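PDB 6L0A: dihydroorotase from Saccharomyces cerevisiae S288C, which catalyses the zinc-dependent conversion of N-carbamoyl-L-aspartate to (S)-dihydroorotate, the third step of de novo pyrimidine biosynthesis. Local coordinates for residues N131-L136 against N173-L178; P122-M127 against N169-L174; I284-Q289 against D353-S358; I5-T10 against A325-K330. All blocks are in the same frame, centred on the assembly; numbering follows the deposited sequence.

In the fold
Interactions 1 and 2 share the L174 region and touch each other: the first joins two parallel strands of the barrel, the second packs the helix before one of those strands against the turn leading into the other. Interaction 3 lies across the chain's centre from both, and interaction 4 touches it; their centres are about 29 to 39 Å from the first two, and both reach the small antiparallel sheet. All four are largely buried, with exposed residues at their margins; interaction 1 comes nearest the zinc site. Their chemistry follows their place: backbone ladders in 1 and 4, aromatic and aliphatic packing in 2, and in 3 aliphatic packing, a glutamine bond and a water.

Interaction 1 of 4, residues N131-L136 against N173-L178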
loop_
_atom_site.group_PDB
_atom_site.type_symbol
_atom_site.label_atom_id
_atom_site.label_comp_id
_atom_site.label_asym_id
_atom_site.label_seq_id
_atom_site.Cartn_x
_atom_site.Cartn_y
_atom_site.Cartn_z
ATOM N N ASN C 131 -26.096 16.728 23.674
ATOM C CA ASN C 131 -25.587 15.397 24.003
ATOM C C ASN C 131 -25.478 14.515 22.759
ATOM O O ASN C 131 -25.780 13.320 22.794
ATOM C CB ASN C 131 -26.439 14.715 25.080
ATOM C CG ASN C 131 -25.686 13.593 25.796
ATOM O OD1 ASN C 131 -24.450 13.532 25.754
ATOM N ND2 ASN C 131 -26.427 12.697 26.448
ATOM N N LEU C 132 -25.046 15.110 21.652
ATOM C CA LEU C 132 -24.785 14.386 20.416
ATOM C C LEU C 132 -23.321 13.959 20.372
ATOM O O LEU C 132 -22.455 14.576 20.996
ATOM C CB LEU C 132 -25.112 15.251 19.198
ATOM C CG LEU C 132 -26.561 15.693 18.942
ATOM C CD1 LEU C 132 -26.624 16.690 17.801
ATOM C CD2 LEU C 132 -27.456 14.480 18.630
ATOM N N VAL C 133 -23.046 12.891 19.610
ATOM C CA VAL C 133 -21.701 12.322 19.530
ATOM C C VAL C 133 -20.976 12.955 18.354
ATOM O O VAL C 133 -21.552 13.108 17.280
ATOM C CB VAL C 133 -21.766 10.789 19.380
ATOM C CG1 VAL C 133 -20.372 10.217 19.113
ATOM C CG2 VAL C 133 -22.410 10.152 20.613
ATOM N N LEU C 134 -19.717 13.344 18.548
ATOM C CA LEU C 134 -18.898 13.837 17.445
ATOM C C LEU C 134 -17.994 12.689 17.007
ATOM O O LEU C 134 -17.129 12.259 17.772
ATOM C CB LEU C 134 -18.081 15.060 17.860
ATOM C CG LEU C 134 -17.042 15.524 16.837
ATOM C CD1 LEU C 134 -17.718 15.978 15.541
ATOM C CD2 LEU C 134 -16.159 16.635 17.423
ATOM N N ASN C 135 -18.211 12.185 15.789
ATOM C CA ASN C 135 -17.432 11.086 15.227
ATOM C C ASN C 135 -16.326 11.659 14.357
ATOM O O ASN C 135 -16.600 12.421 13.435
ATOM C CB ASN C 135 -18.312 10.172 14.381
ATOM C CG ASN C 135 -19.598 9.791 15.080
ATOM O OD1 ASN C 135 -20.636 10.420 14.879
ATOM N ND2 ASN C 135 -19.542 8.735 15.869
ATOM N N LEU C 136 -15.088 11.260 14.620
ATOM C CA LEU C 136 -13.944 11.795 13.905
ATOM C C LEU C 136 -13.297 10.695 13.072
ATOM O O LEU C 136 -12.929 9.650 13.610
ATOM C CB LEU C 136 -12.929 12.377 14.884
ATOM C CG LEU C 136 -13.434 13.518 15.771
ATOM C CD1 LEU C 136 -12.372 13.891 16.777
ATOM C CD2 LEU C 136 -13.825 14.718 14.904
ATOM N N ASN C 173 -17.490 18.139 27.831
ATOM C CA ASN C 173 -18.696 17.344 28.028
ATOM C C ASN C 173 -19.173 16.667 26.753
ATOM O O ASN C 173 -20.152 15.910 26.795
ATOM C CB ASN C 173 -19.823 18.211 28.595
ATOM C CG ASN C 173 -19.509 18.734 29.983
ATOM O OD1 ASN C 173 -18.977 18.009 30.827
ATOM N ND2 ASN C 173 -19.829 20.002 30.224
ATOM N N LEU C 174 -18.502 16.911 25.630
ATOM C CA LEU C 174 -18.907 16.345 24.348
ATOM C C LEU C 174 -18.419 14.906 24.228
ATOM O O LEU C 174 -17.238 14.624 24.441
ATOM C CB LEU C 174 -18.344 17.205 23.213
ATOM C CG LEU C 174 -18.557 16.798 21.754
ATOM C CD1 LEU C 174 -20.041 16.776 21.438
ATOM C CD2 LEU C 174 -17.813 17.741 20.808
ATOM N N LYS C 175 -19.327 13.992 23.885
ATOM C CA LYS C 175 -18.917 12.637 23.544
ATOM C C LYS C 175 -18.218 12.654 22.188
ATOM O O LYS C 175 -18.764 13.161 21.202
ATOM C CB LYS C 175 -20.132 11.704 23.518
ATOM C CG LYS C 175 -20.657 11.348 24.907
ATOM C CD LYS C 175 -21.718 10.251 24.861
ATOM C CE LYS C 175 -23.113 10.799 24.560
ATOM N NZ LYS C 175 -24.173 9.738 24.626
ATOM N N ILE C 176 -16.992 12.138 22.146
ATOM C CA ILE C 176 -16.182 12.136 20.932
ATOM C C ILE C 176 -15.676 10.722 20.698
ATOM O O ILE C 176 -15.212 10.056 21.631
ATOM C CB ILE C 176 -14.996 13.117 21.029
ATOM C CG1 ILE C 176 -15.467 14.552 21.230
ATOM C CG2 ILE C 176 -14.117 13.041 19.778
ATOM C CD1 ILE C 176 -14.314 15.510 21.521
ATOM N N ILE C 177 -15.748 10.263 19.456
ATOM C CA ILE C 177 -15.213 8.959 19.103
ATOM C C ILE C 177 -14.122 9.134 18.063
ATOM O O ILE C 177 -14.346 9.746 17.012
ATOM C CB ILE C 177 -16.294 8.002 18.573
ATOM C CG1 ILE C 177 -17.395 7.797 19.615
ATOM C CG2 ILE C 177 -15.652 6.654 18.210
ATOM C CD1 ILE C 177 -18.516 6.900 19.137
ATOM N N LEU C 178 -12.954 8.582 18.350
ATOM C CA LEU C 178 -11.929 8.406 17.328
ATOM C C LEU C 178 -12.279 7.123 16.582
ATOM O O LEU C 178 -12.023 6.021 17.065
ATOM C CB LEU C 178 -10.545 8.345 17.964
ATOM C CG LEU C 178 -9.348 8.327 17.001
ATOM C CD1 LEU C 178 -9.326 9.534 16.065
ATOM C CD2 LEU C 178 -8.042 8.223 17.775
HETATM O O HOH W 1 -22.168 14.548 23.726
HETATM O O HOH W 2 -26.364 9.937 22.584
#
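Strands 133-136 and 175-178 lie side by side as neighbours in the parallel sheet of the barrel, their directions only 19° apart, and a backbone ladder joins them in a buried setting. L134 sits at the centre of it: its N donates to K175 O (2.8 Å), its O accepts from I177 N, and two residues on L136 N reaches I177 O. On the face bearing V133 and I177, V133 spreads its two methyls over separate partners. With CG1 anti to the backbone N (chi1 173°), that methyl meets I177 CD1 at 3.8 Å while CG2 rests 4.0 Å from K175 CB; F311 and Y312 of helix 300-312 cover both V133 and I177. An alanine here would lose both methyls and would probably leave I177 CD1 and the K175 stem without their neighbour and open a gap beside them. Strand 133-136, helix 156-170 and strand 175-178 form one beta-alpha-beta unit of the TIM-barrel-type amidohydrolase fold, and N135 looks the same way as V133, its side chain about 9 Å from a zinc ion. N135 OD1 bonds to Y39 OH and ND2 to E179 and Y312. The opposite face turns to the helices: L136 CD1 presses on I176 CG2 (3.6 Å), both against L164 of helix 156-170, and L134 CD2 meets L174 CD2 (3.9 Å) beneath helix 121-130. Where the strands begin to part, K175 N donates to a water (2.9 Å) that also lies beside L132 O, and the K175 chain, bent at chi3, passes N131 and its ammonium forms a salt bridge with E313.

Interaction 2 of 4, residues P122-M127 against N169-L174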
loop_
_atom_site.group_PDB
_atom_site.type_symbol
_atom_site.label_atom_id
_atom_site.label_comp_id
_atom_site.label_asym_id
_atom_site.label_seq_id
_atom_site.Cartn_x
_atom_site.Cartn_y
_atom_site.Cartn_z
ATOM N N PRO C 122 -18.960 26.712 16.793
ATOM C CA PRO C 122 -20.401 26.864 17.080
ATOM C C PRO C 122 -21.200 25.578 16.893
ATOM O O PRO C 122 -22.141 25.326 17.658
ATOM C CB PRO C 122 -20.832 27.957 16.097
ATOM C CG PRO C 122 -19.605 28.779 15.914
ATOM C CD PRO C 122 -18.477 27.770 15.885
ATOM N N ILE C 123 -20.843 24.754 15.902
ATOM C CA ILE C 123 -21.491 23.450 15.745
ATOM C C ILE C 123 -21.213 22.571 16.955
ATOM O O ILE C 123 -22.126 21.966 17.529
ATOM C CB ILE C 123 -21.024 22.768 14.447
ATOM C CG1 ILE C 123 -21.291 23.651 13.219
ATOM C CG2 ILE C 123 -21.691 21.378 14.303
ATOM C CD1 ILE C 123 -22.760 23.884 12.936
ATOM N N PHE C 124 -19.940 22.465 17.352
ATOM C CA PHE C 124 -19.589 21.596 18.475
ATOM C C PHE C 124 -20.246 22.057 19.770
ATOM O O PHE C 124 -20.625 21.225 20.608
ATOM C CB PHE C 124 -18.067 21.537 18.652
ATOM C CG PHE C 124 -17.329 21.052 17.436
ATOM C CD1 PHE C 124 -17.935 20.191 16.532
ATOM C CD2 PHE C 124 -16.028 21.458 17.191
ATOM C CE1 PHE C 124 -17.251 19.733 15.412
ATOM C CE2 PHE C 124 -15.336 21.012 16.052
ATOM C CZ PHE C 124 -15.949 20.148 15.172
ATOM N N LYS C 125 -20.393 23.373 19.955
ATOM C CA LYS C 125 -21.098 23.862 21.134
ATOM C C LYS C 125 -22.550 23.405 21.129
ATOM O O LYS C 125 -23.073 22.961 22.158
ATOM C CB LYS C 125 -21.004 25.392 21.206
ATOM C CG LYS C 125 -21.366 26.021 22.569
ATOM C CD LYS C 125 -20.836 25.228 23.786
ATOM C CE LYS C 125 -19.304 25.085 23.845
ATOM N NZ LYS C 125 -18.525 26.349 24.027
ATOM N N ALA C 126 -23.210 23.479 19.970
ATOM C CA ALA C 126 -24.591 23.008 19.873
ATOM C C ALA C 126 -24.675 21.502 20.099
ATOM O O ALA C 126 -25.547 21.021 20.835
ATOM C CB ALA C 126 -25.179 23.393 18.513
ATOM N N MET C 127 -23.763 20.737 19.489
ATOM C CA MET C 127 -23.735 19.297 19.738
ATOM C C MET C 127 -23.568 18.989 21.219
ATOM O O MET C 127 -24.225 18.084 21.752
ATOM C CB MET C 127 -22.603 18.646 18.941
ATOM C CG MET C 127 -22.831 18.674 17.451
ATOM S SD MET C 127 -21.408 18.008 16.570
ATOM C CE MET C 127 -21.521 16.302 17.127
ATOM N N ASN C 169 -10.310 18.848 25.138
ATOM C CA ASN C 169 -10.084 19.901 26.126
ATOM C C ASN C 169 -11.100 21.032 25.977
ATOM O O ASN C 169 -11.684 21.488 26.968
ATOM C CB ASN C 169 -8.658 20.435 25.994
ATOM C CG ASN C 169 -8.252 21.297 27.173
ATOM O OD1 ASN C 169 -8.114 20.812 28.297
ATOM N ND2 ASN C 169 -8.076 22.589 26.924
ATOM N N ASP C 170 -11.332 21.494 24.740
ATOM C CA ASP C 170 -12.192 22.654 24.501
ATOM C C ASP C 170 -13.676 22.347 24.646
ATOM O O ASP C 170 -14.474 23.281 24.796
ATOM C CB ASP C 170 -11.945 23.224 23.106
ATOM C CG ASP C 170 -10.628 23.938 23.003
ATOM O OD1 ASP C 170 -9.934 24.025 24.038
ATOM O OD2 ASP C 170 -10.284 24.398 21.892
ATOM N N PHE C 171 -14.072 21.077 24.585
ATOM C CA PHE C 171 -15.473 20.677 24.730
ATOM C C PHE C 171 -15.531 19.472 25.656
ATOM O O PHE C 171 -15.814 18.350 25.221
ATOM C CB PHE C 171 -16.110 20.369 23.372
ATOM C CG PHE C 171 -16.153 21.547 22.442
ATOM C CD1 PHE C 171 -15.128 21.772 21.543
ATOM C CD2 PHE C 171 -17.218 22.440 22.479
ATOM C CE1 PHE C 171 -15.159 22.858 20.688
ATOM C CE2 PHE C 171 -17.258 23.536 21.625
ATOM C CZ PHE C 171 -16.231 23.742 20.724
ATOM N N PRO C 172 -15.295 19.680 26.957
ATOM C CA PRO C 172 -15.058 18.540 27.862
ATOM C C PRO C 172 -16.281 17.672 28.128
ATOM O O PRO C 172 -16.114 16.548 28.617
ATOM C CB PRO C 172 -14.572 19.219 29.150
ATOM C CG PRO C 172 -15.237 20.558 29.119
ATOM C CD PRO C 172 -15.250 20.971 27.669
ATOM N N ASN C 173 -17.490 18.139 27.831
ATOM C CA ASN C 173 -18.696 17.344 28.028
ATOM C C ASN C 173 -19.173 16.667 26.753
ATOM O O ASN C 173 -20.152 15.910 26.795
ATOM C CB ASN C 173 -19.823 18.211 28.595
ATOM C CG ASN C 173 -19.509 18.734 29.983
ATOM O OD1 ASN C 173 -18.977 18.009 30.827
ATOM N ND2 ASN C 173 -19.829 20.002 30.224
ATOM N N LEU C 174 -18.502 16.911 25.630
ATOM C CA LEU C 174 -18.907 16.345 24.348
ATOM C C LEU C 174 -18.419 14.906 24.228
ATOM O O LEU C 174 -17.238 14.624 24.441
ATOM C CB LEU C 174 -18.344 17.205 23.213
ATOM C CG LEU C 174 -18.557 16.798 21.754
ATOM C CD1 LEU C 174 -20.041 16.776 21.438
ATOM C CD2 LEU C 174 -17.813 17.741 20.808
#
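F124 and F171 make the tight part of this contact, between helix 121-130 and the turn that follows helix 156-170. The F124 CB lies over one face of the F171 ring, 3.6 Å from its centroid and close to the ring normal, a CH-pi contact. The F124 ring itself then turns its edge toward the same ring in an offset edge-to-face pair, with centroids 5.7 Å apart and planes at 85°. One helix turn further along, M127 CB packs on L174 CD1 at 4.0 Å. A type I turn from F171 to L174, held by L174 N bonding back to F171 O (3.1 Å), brings both side chains round to the helix. The outer, exposed margin is a single lysine chain at the ring edge. There K125 starts away from the turn, yet its chain bends at chi2, chi3 and chi4, all in the same sense, and curls back to lay CE against the edge of the F171 ring, 3.4 Å from CE2. K125 is exposed, unlike the buried phenylalanines. Y121 adds a further edge-to-face ring contact to F171. Replacing F171 by an alanine would probably leave F124 CB without the ring face beneath it and let the K125 chain swing out to solvent. Carbon and pi surfaces carry the whole junction between the two segments, which suggests that it probably depends on shape and exclusion of water more than on directed polar bonds.

Interaction 3 of 4, residues I284-Q289 against D353-S358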
loop_
_atom_site.group_PDB
_atom_site.type_symbol
_atom_site.label_atom_id
_atom_site.label_comp_id
_atom_site.label_asym_id
_atom_site.label_seq_id
_atom_site.Cartn_x
_atom_site.Cartn_y
_atom_site.Cartn_z
ATOM N N ILE C 284 -20.164 -10.076 12.887
ATOM C CA ILE C 284 -19.900 -10.626 14.213
ATOM C C ILE C 284 -19.035 -11.884 14.128
ATOM O O ILE C 284 -18.100 -12.024 14.931
ATOM C CB ILE C 284 -21.210 -10.888 14.976
ATOM C CG1 ILE C 284 -21.979 -9.574 15.142
ATOM C CG2 ILE C 284 -20.897 -11.473 16.345
ATOM C CD1 ILE C 284 -21.248 -8.555 16.006
ATOM N N PRO C 285 -19.291 -12.821 13.202
ATOM C CA PRO C 285 -18.347 -13.949 13.036
ATOM C C PRO C 285 -16.885 -13.543 12.844
ATOM O O PRO C 285 -16.007 -14.236 13.376
ATOM C CB PRO C 285 -18.900 -14.680 11.808
ATOM C CG PRO C 285 -20.368 -14.399 11.838
ATOM C CD PRO C 285 -20.491 -12.989 12.356
ATOM N N TYR C 286 -16.589 -12.451 12.116
ATOM C CA TYR C 286 -15.200 -11.993 12.009
ATOM C C TYR C 286 -14.628 -11.675 13.381
ATOM O O TYR C 286 -13.507 -12.076 13.719
ATOM C CB TYR C 286 -15.088 -10.734 11.130
ATOM C CG TYR C 286 -15.388 -10.871 9.659
ATOM C CD1 TYR C 286 -14.727 -11.810 8.869
ATOM C CD2 TYR C 286 -16.302 -10.027 9.048
ATOM C CE1 TYR C 286 -15.000 -11.915 7.521
ATOM C CE2 TYR C 286 -16.580 -10.115 7.700
ATOM C CZ TYR C 286 -15.923 -11.068 6.939
ATOM O OH TYR C 286 -16.208 -11.152 5.611
ATOM N N ILE C 287 -15.370 -10.901 14.173
ATOM C CA ILE C 287 -14.878 -10.490 15.479
ATOM C C ILE C 287 -14.716 -11.701 16.394
ATOM O O ILE C 287 -13.761 -11.792 17.175
ATOM C CB ILE C 287 -15.825 -9.439 16.082
ATOM C CG1 ILE C 287 -15.907 -8.215 15.158
ATOM C CG2 ILE C 287 -15.351 -9.043 17.457
ATOM C CD1 ILE C 287 -14.577 -7.493 15.007
ATOM N N ALA C 288 -15.657 -12.641 16.314
ATOM C CA ALA C 288 -15.581 -13.845 17.131
ATOM C C ALA C 288 -14.314 -14.629 16.824
ATOM O O ALA C 288 -13.698 -15.210 17.724
ATOM C CB ALA C 288 -16.820 -14.705 16.899
ATOM N N GLN C 289 -13.893 -14.631 15.559
ATOM C CA GLN C 289 -12.641 -15.287 15.200
ATOM C C GLN C 289 -11.484 -14.733 16.018
ATOM O O GLN C 289 -10.655 -15.490 16.545
ATOM C CB GLN C 289 -12.378 -15.120 13.703
ATOM C CG GLN C 289 -11.368 -16.112 13.132
ATOM C CD GLN C 289 -11.806 -17.544 13.342
ATOM O OE1 GLN C 289 -12.956 -17.901 13.065
ATOM N NE2 GLN C 289 -10.891 -18.379 13.834
ATOM N N ASP C 353 -12.201 -17.707 3.082
ATOM C CA ASP C 353 -11.606 -18.218 4.307
ATOM C C ASP C 353 -12.637 -18.956 5.157
ATOM O O ASP C 353 -13.846 -18.892 4.921
ATOM C CB ASP C 353 -10.994 -17.088 5.128
ATOM C CG ASP C 353 -9.734 -16.529 4.506
ATOM O OD1 ASP C 353 -9.283 -17.071 3.472
ATOM O OD2 ASP C 353 -9.194 -15.550 5.062
ATOM N N LYS C 354 -12.130 -19.647 6.176
ATOM C CA LYS C 354 -12.953 -20.315 7.175
ATOM C C LYS C 354 -13.190 -19.406 8.371
ATOM O O LYS C 354 -12.296 -18.658 8.780
ATOM C CB LYS C 354 -12.279 -21.599 7.662
ATOM C CG LYS C 354 -12.534 -22.831 6.829
ATOM C CD LYS C 354 -11.855 -24.037 7.465
ATOM C CE LYS C 354 -10.967 -24.763 6.468
ATOM N NZ LYS C 354 -9.722 -24.000 6.172
ATOM N N LEU C 355 -14.394 -19.492 8.937
ATOM C CA LEU C 355 -14.742 -18.850 10.199
ATOM C C LEU C 355 -15.273 -19.916 11.147
ATOM O O LEU C 355 -16.083 -20.753 10.744
ATOM C CB LEU C 355 -15.786 -17.746 9.993
ATOM C CG LEU C 355 -15.334 -16.494 9.232
ATOM C CD1 LEU C 355 -16.479 -15.515 9.100
ATOM C CD2 LEU C 355 -14.171 -15.857 9.956
ATOM N N SER C 356 -14.812 -19.889 12.399
ATOM C CA SER C 356 -15.187 -20.925 13.359
ATOM C C SER C 356 -16.614 -20.775 13.878
ATOM O O SER C 356 -17.171 -21.747 14.406
ATOM C CB SER C 356 -14.218 -20.918 14.548
ATOM O OG SER C 356 -12.970 -21.505 14.211
ATOM N N TRP C 357 -17.217 -19.595 13.744
ATOM C CA TRP C 357 -18.513 -19.305 14.337
ATOM C C TRP C 357 -19.517 -18.852 13.287
ATOM O O TRP C 357 -19.159 -18.359 12.215
ATOM C CB TRP C 357 -18.396 -18.222 15.405
ATOM C CG TRP C 357 -17.510 -18.588 16.523
ATOM C CD1 TRP C 357 -16.159 -18.454 16.571
ATOM C CD2 TRP C 357 -17.908 -19.149 17.774
ATOM N NE1 TRP C 357 -15.685 -18.893 17.780
ATOM C CE2 TRP C 357 -16.741 -19.327 18.538
ATOM C CE3 TRP C 357 -19.141 -19.520 18.323
ATOM C CZ2 TRP C 357 -16.767 -19.865 19.825
ATOM C CZ3 TRP C 357 -19.165 -20.050 19.602
ATOM C CH2 TRP C 357 -17.988 -20.214 20.339
ATOM N N SER C 358 -20.793 -19.022 13.624
ATOM C CA SER C 358 -21.915 -18.540 12.832
ATOM C C SER C 358 -22.829 -17.750 13.762
ATOM O O SER C 358 -22.659 -17.772 14.984
ATOM C CB SER C 358 -22.676 -19.696 12.164
ATOM O OG SER C 358 -21.781 -20.580 11.500
HETATM O O HOH W 3 -15.567 -17.027 13.729
#
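Q289 and S356 make the directed bond between helix 283-293 and the segment 353-358, with apolar side chains packed beside it. The glutamine CG stands anti to the backbone N (chi1 -161°) and the chain then bends at chi2 (59°), which swings the amide across to S356. S356 N points nearly straight at Q289 OE1 (2.8 Å, 173° at the hydrogen) and lies in the plane of that carbonyl. A water gives OE1 a second bond, at 2.8 Å. The same water donates to P285 O (2.8 Å), a helix carbonyl that also accepts from Q289 N, and takes a weak bond from W357 N, so it links the backbones of the helix and of segment 353-358. NE2 of Q289 turns to E293 instead. L355 lies obliquely across Y286: its CD1 sits 3.7 Å from P285 CB and 4.1 Å from Y286 CD1, between the proline ring and the tyrosine. The tyrosine hydroxyl reaches further, to F349 O, and its ring meets the F349 ring edge to face. On the other flank A288 CB approaches the W357 indole at 3.8 Å from CD1, while P285 CB rests 3.7 Å from W357 O. L327 of the neighbouring strand packs on both A288 and W357. P285, A288 and Q289 thus present one side of the helix to the chain, with small apolar groups inside and the amide toward the margin. The arrangement is helix-on-sheet packing, here at the interrupted strand 354-362 of the antiparallel sheet of four strands that stands apart from the parallel strands of the barrel.

Interaction 4 of 4, residues I5-T10 against A325-K330; sequences IDLGLT and AILFKK
I326 lays its CD1 over the carboxylate of D6, 3.6 Å from CG and nearly as close to both oxygens, while OD1 of that group takes a weak bond from G8 N (3.0 Å). The other flat group, the F328 ring, has I326 O at its edge and in its plane, and R360 makes a cation-pi contact with it. These side chains belong to an antiparallel pair, strands 4-8 and 324-328, interrupted by a classic beta bulge: L7 and G8 both stand opposite A325. Before the bulge I5 and L327 form a hydrogen-bonded pair, I5 N to L327 O at 2.7 Å and L327 N to I5 O at 2.8 Å, each donor in the carbonyl plane. At the bulge A325 bonds to two successive residues. Its O accepts from L7 N (2.8 Å), nearly along the C=O axis, and its N donates to G8 O (2.8 Å) from a position tilted off the carbonyl plane. The positive phi of G8 (69°) is one that glycine adopts readily. On the face away from D6, L7 crosses over L327, CD1 to CB at 4.0 Å, and both press on L300 and I284 of the helices behind. The pair joins the N-terminal strand to one more than 300 residues later, within the small antiparallel sheet in which 4-8 is, within this chain, an edge strand. Past the bulge T10 holds OG1 in the crowded position between its backbone N and carbonyl (chi1 48°), bonded to G34 O, and that rotation leaves its CG2 against A325 CB at 3.8 Å.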
loop_
_atom_site.group_PDB
_atom_site.type_symbol
_atom_site.label_atom_id
_atom_site.label_comp_id
_atom_site.label_asym_id
_atom_site.label_seq_id
_atom_site.Cartn_x
_atom_site.Cartn_y
_atom_site.Cartn_z
ATOM N N ILE C 5 -22.951 -18.544 22.359
ATOM C CA ILE C 5 -22.776 -17.344 23.167
ATOM C C ILE C 5 -23.926 -16.395 22.862
ATOM O O ILE C 5 -24.205 -16.103 21.693
ATOM C CB ILE C 5 -21.422 -16.650 22.909
ATOM C CG1 ILE C 5 -20.260 -17.629 23.115
ATOM C CG2 ILE C 5 -21.277 -15.436 23.809
ATOM C CD1 ILE C 5 -18.893 -16.972 23.061
ATOM N N ASP C 6 -24.608 -15.945 23.907
ATOM C CA ASP C 6 -25.743 -15.043 23.781
ATOM C C ASP C 6 -25.185 -13.631 23.813
ATOM O O ASP C 6 -24.797 -13.127 24.873
ATOM C CB ASP C 6 -26.750 -15.284 24.907
ATOM C CG ASP C 6 -28.051 -14.522 24.712
ATOM O OD1 ASP C 6 -28.042 -13.434 24.089
ATOM O OD2 ASP C 6 -29.092 -15.015 25.200
ATOM N N LEU C 7 -25.126 -12.997 22.648
ATOM C CA LEU C 7 -24.571 -11.654 22.548
ATOM C C LEU C 7 -25.625 -10.566 22.711
ATOM O O LEU C 7 -25.273 -9.381 22.775
ATOM C CB LEU C 7 -23.843 -11.492 21.210
ATOM C CG LEU C 7 -22.597 -12.376 21.062
ATOM C CD1 LEU C 7 -22.002 -12.272 19.664
ATOM C CD2 LEU C 7 -21.553 -12.028 22.111
ATOM N N GLY C 8 -26.903 -10.935 22.772
ATOM C CA GLY C 8 -27.935 -9.945 23.040
ATOM C C GLY C 8 -28.126 -8.976 21.889
ATOM O O GLY C 8 -28.180 -9.358 20.710
ATOM N N LEU C 9 -28.268 -7.697 22.242
ATOM C CA LEU C 9 -28.507 -6.640 21.257
ATOM C C LEU C 9 -27.146 -6.116 20.811
ATOM O O LEU C 9 -26.564 -5.230 21.427
ATOM C CB LEU C 9 -29.372 -5.532 21.846
ATOM C CG LEU C 9 -30.684 -6.006 22.468
ATOM C CD1 LEU C 9 -31.373 -4.878 23.215
ATOM C CD2 LEU C 9 -31.591 -6.597 21.396
ATOM N N THR C 10 -26.633 -6.691 19.737
ATOM C CA THR C 10 -25.333 -6.319 19.195
ATOM C C THR C 10 -25.414 -4.978 18.469
ATOM O O THR C 10 -26.431 -4.649 17.851
ATOM C CB THR C 10 -24.863 -7.389 18.217
ATOM O OG1 THR C 10 -25.937 -7.694 17.325
ATOM C CG2 THR C 10 -24.460 -8.659 18.956
ATOM N N ALA C 325 -28.828 -11.778 19.389
ATOM C CA ALA C 325 -27.898 -12.397 18.455
ATOM C C ALA C 325 -27.184 -13.540 19.168
ATOM O O ALA C 325 -26.524 -13.328 20.190
ATOM C CB ALA C 325 -26.906 -11.367 17.903
ATOM N N ILE C 326 -27.325 -14.748 18.637
ATOM C CA ILE C 326 -26.740 -15.945 19.235
ATOM C C ILE C 326 -25.575 -16.391 18.362
ATOM O O ILE C 326 -25.763 -16.760 17.196
ATOM C CB ILE C 326 -27.775 -17.071 19.388
ATOM C CG1 ILE C 326 -29.019 -16.562 20.132
ATOM C CG2 ILE C 326 -27.155 -18.263 20.105
ATOM C CD1 ILE C 326 -28.740 -16.098 21.546
ATOM N N LEU C 327 -24.375 -16.356 18.921
ATOM C CA LEU C 327 -23.210 -16.885 18.230
ATOM C C LEU C 327 -23.112 -18.380 18.510
ATOM O O LEU C 327 -23.123 -18.792 19.673
ATOM C CB LEU C 327 -21.948 -16.168 18.700
ATOM C CG LEU C 327 -20.699 -16.289 17.834
ATOM C CD1 LEU C 327 -20.741 -15.280 16.697
ATOM C CD2 LEU C 327 -19.486 -16.079 18.708
ATOM N N PHE C 328 -23.025 -19.192 17.459
ATOM C CA PHE C 328 -22.903 -20.633 17.660
ATOM C C PHE C 328 -21.785 -21.208 16.800
ATOM O O PHE C 328 -21.565 -20.765 15.667
ATOM C CB PHE C 328 -24.234 -21.365 17.394
ATOM C CG PHE C 328 -24.746 -21.253 15.984
ATOM C CD1 PHE C 328 -25.321 -20.079 15.527
ATOM C CD2 PHE C 328 -24.694 -22.340 15.130
ATOM C CE1 PHE C 328 -25.809 -19.983 14.234
ATOM C CE2 PHE C 328 -25.179 -22.245 13.839
ATOM C CZ PHE C 328 -25.738 -21.069 13.393
ATOM N N LYS C 329 -21.095 -22.209 17.358
ATOM C CA LYS C 329 -19.811 -22.706 16.854
ATOM C C LYS C 329 -20.032 -23.672 15.687
ATOM O O LYS C 329 -19.777 -24.877 15.763
ATOM C CB LYS C 329 -19.035 -23.359 17.993
ATOM C CG LYS C 329 -17.614 -23.833 17.671
ATOM C CD LYS C 329 -16.635 -22.684 17.525
ATOM C CE LYS C 329 -15.192 -23.191 17.425
ATOM N NZ LYS C 329 -14.579 -23.465 18.753
ATOM N N LYS C 330 -20.530 -23.117 14.583
ATOM C CA LYS C 330 -20.676 -23.838 13.323
ATOM C C LYS C 330 -19.719 -23.214 12.313
ATOM O O LYS C 330 -19.910 -22.066 11.893
ATOM C CB LYS C 330 -22.114 -23.795 12.814
ATOM C CG LYS C 330 -22.261 -24.199 11.348
ATOM C CD LYS C 330 -22.354 -25.710 11.171
ATOM C CE LYS C 330 -22.051 -26.130 9.732
ATOM N NZ LYS C 330 -20.663 -26.667 9.577
#